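Local coordinates for protein PipY (PDB 5NLC) that binds pyridoxal 5'-phosphate, the active form of vitamin B6, and is probably involved in keeping the supply of that cofactor in balance, at residues A[187-192]-A[206-211]. Numbering follows the deposited sequence.
Sequences LTELSM and ATWIRV
Ser191 and Trp208 form the single parallel bridge by which strands 189-191 and 208-211, the two ends of the strand order, close the modified TIM barrel of this fold type III protein. The backbone bonds show how a parallel seam is stitched. Leu190 O accepts from two successive amides: Thr207 N at 2.8 Å, on a lone pair, and Trp208 N at 3.2 Å, from above the carbonyl plane. Two residues on, Met192 N donates to Trp208 O at 3.3 Å.

Where the strand pairing runs out, side chains extend it. With chi1 62°, Thr207 OG1 sits between its own backbone N and carbonyl carbon, accepting from Leu190 N (2.9 Å) while donating to Glu189 OE1 (2.6 Å) on the anti side but tilted 32° out of the carboxylate plane. Thr188 OG1 donates to Glu189 OE2 from above that plane. Water 1 bridges Glu189 OE1 and Thr207 O. An alanine in place of Glu189 would probably leave the Thr207 hydroxyl without its acceptor and take one of the water's anchors.

Met192, in one of its two conformers, lies along Ala206, beside helix 198-203. Glu189 OE1 approaches Trp208 NE1 obliquely (3.7 Å); the indole makes edge-to-face contacts with His43, His68, Trp87 and His89. Arg210, of the pyridoxal-phosphate site, empty here, donates from NH1 to water 2 (2.8 Å), which also joins Trp208 O and Ser191 OG, itself hydrogen-bonded to His89 ND1.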
loop_
_atom_site.group_PDB
_atom_site.type_symbol
_atom_site.label_atom_id
_atom_site.label_comp_id
_atom_site.label_asym_id
_atom_site.label_seq_id
_atom_site.Cartn_x
_atom_site.Cartn_y
_atom_site.Cartn_z
ATOM N N LEU A 187 -5.385 -12.251 4.901
ATOM C CA LEU A 187 -5.204 -10.920 5.478
ATOM C C LEU A 187 -3.959 -10.711 6.299
ATOM O O LEU A 187 -4.058 -10.244 7.390
ATOM C CB LEU A 187 -6.392 -10.452 6.315
ATOM C CG LEU A 187 -7.705 -10.102 5.687
ATOM C CD1 LEU A 187 -8.636 -9.653 6.780
ATOM C CD2 LEU A 187 -7.570 -8.995 4.639
ATOM N N THR A 188 -2.797 -10.933 5.699
ATOM C CA THR A 188 -1.548 -11.016 6.440
ATOM C C THR A 188 -0.814 -9.659 6.509
ATOM O O THR A 188 0.158 -9.559 7.227
ATOM C CB THR A 188 -0.582 -12.041 5.774
ATOM O OG1 THR A 188 -0.331 -11.682 4.390
ATOM C CG2 THR A 188 -1.153 -13.453 5.817
ATOM N N GLU A 189 -1.247 -8.639 5.778
ATOM C CA GLU A 189 -0.436 -7.407 5.625
ATOM C C GLU A 189 -1.049 -6.243 6.376
ATOM O O GLU A 189 -2.237 -6.108 6.432
ATOM C CB GLU A 189 -0.310 -6.960 4.146
ATOM C CG GLU A 189 0.233 -8.045 3.215
ATOM C CD GLU A 189 1.545 -8.636 3.682
ATOM O OE1 GLU A 189 2.416 -7.911 4.200
ATOM O OE2 GLU A 189 1.678 -9.869 3.627
ATOM N N LEU A 190 -0.185 -5.374 6.847
ATOM C CA LEU A 190 -0.556 -4.091 7.407
ATOM C C LEU A 190 0.279 -3.006 6.733
ATOM O O LEU A 190 1.482 -2.903 6.987
ATOM C CB LEU A 190 -0.301 -4.110 8.915
ATOM C CG LEU A 190 -1.307 -4.822 9.800
ATOM C CD1 LEU A 190 -0.804 -4.921 11.244
ATOM C CD2 LEU A 190 -2.710 -4.273 9.691
ATOM N N SER A 191 -0.379 -2.211 5.911
ATOM C CA SER A 191 0.230 -1.180 5.114
ATOM C C SER A 191 0.019 0.127 5.915
ATOM O O SER A 191 -1.025 0.695 5.881
ATOM C CB SER A 191 -0.407 -1.065 3.739
ATOM O OG SER A 191 0.323 -0.038 3.078
ATOM N N MET A 192 0.997 0.499 6.713
ATOM C CA MET A 192 0.909 1.630 7.634
ATOM C C MET A 192 2.355 2.094 7.918
ATOM O O MET A 192 3.235 1.275 8.002
ATOM C CB MET A 192 0.175 1.269 8.953
ATOM C CG MET A 192 0.724 0.086 9.758
ATOM S SD MET A 192 -0.374 -0.436 11.132
ATOM C CE MET A 192 0.641 -1.558 12.043
ATOM N N ALA A 206 3.445 -3.201 11.440
ATOM C CA ALA A 206 3.410 -2.927 9.957
ATOM C C ALA A 206 4.207 -3.947 9.183
ATOM O O ALA A 206 5.311 -4.360 9.604
ATOM C CB ALA A 206 3.972 -1.543 9.607
ATOM N N THR A 207 3.697 -4.342 8.057
ATOM C CA THR A 207 4.471 -5.151 7.133
ATOM C C THR A 207 4.944 -4.381 5.885
ATOM O O THR A 207 5.844 -4.856 5.194
ATOM C CB THR A 207 3.698 -6.391 6.710
ATOM O OG1 THR A 207 2.503 -6.008 6.018
ATOM C CG2 THR A 207 3.359 -7.324 7.983
ATOM N N TRP A 208 4.303 -3.276 5.537
ATOM C CA TRP A 208 4.708 -2.458 4.405
ATOM C C TRP A 208 4.823 -1.045 4.931
ATOM O O TRP A 208 3.826 -0.550 5.422
ATOM C CB TRP A 208 3.630 -2.419 3.313
ATOM C CG TRP A 208 3.416 -3.653 2.528
ATOM C CD1 TRP A 208 2.267 -4.386 2.515
ATOM C CD2 TRP A 208 4.266 -4.225 1.498
ATOM N NE1 TRP A 208 2.342 -5.374 1.554
ATOM C CE2 TRP A 208 3.578 -5.340 0.957
ATOM C CE3 TRP A 208 5.523 -3.933 1.006
ATOM C CZ2 TRP A 208 4.142 -6.163 -0.028
ATOM C CZ3 TRP A 208 6.085 -4.744 -0.023
ATOM C CH2 TRP A 208 5.414 -5.854 -0.485
ATOM N N ILE A 209 5.996 -0.410 4.838
ATOM C CA ILE A 209 6.120 1.000 5.115
ATOM C C ILE A 209 6.503 1.788 3.845
ATOM O O ILE A 209 7.030 1.213 2.906
ATOM C CB ILE A 209 7.127 1.310 6.250
ATOM C CG1 ILE A 209 8.545 0.858 5.887
ATOM C CG2 ILE A 209 6.659 0.611 7.522
ATOM C CD1 ILE A 209 9.596 1.293 6.853
ATOM N N ARG A 210 6.292 3.083 3.878
ATOM C CA ARG A 210 6.404 3.978 2.689
ATOM C C ARG A 210 7.408 5.042 2.981
ATOM O O ARG A 210 7.142 5.902 3.823
ATOM C CB ARG A 210 5.065 4.731 2.362
ATOM C CG ARG A 210 3.888 3.868 2.276
ATOM C CD ARG A 210 2.550 4.538 1.915
ATOM N NE ARG A 210 1.966 5.509 2.844
ATOM C CZ ARG A 210 1.371 5.201 3.992
ATOM N NH1 ARG A 210 1.340 3.943 4.444
ATOM N NH2 ARG A 210 0.808 6.159 4.703
ATOM N N VAL A 211 8.539 5.047 2.281
ATOM C CA VAL A 211 9.563 6.050 2.533
ATOM C C VAL A 211 10.066 6.639 1.219
ATOM O O VAL A 211 10.179 5.925 0.241
ATOM C CB VAL A 211 10.742 5.431 3.312
ATOM C CG1 VAL A 211 10.315 4.971 4.695
ATOM C CG2 VAL A 211 11.239 4.194 2.583
HETATM O O HOH W 1 5.353 -7.179 3.420
HETATM O O HOH W 2 2.460 1.463 3.884
#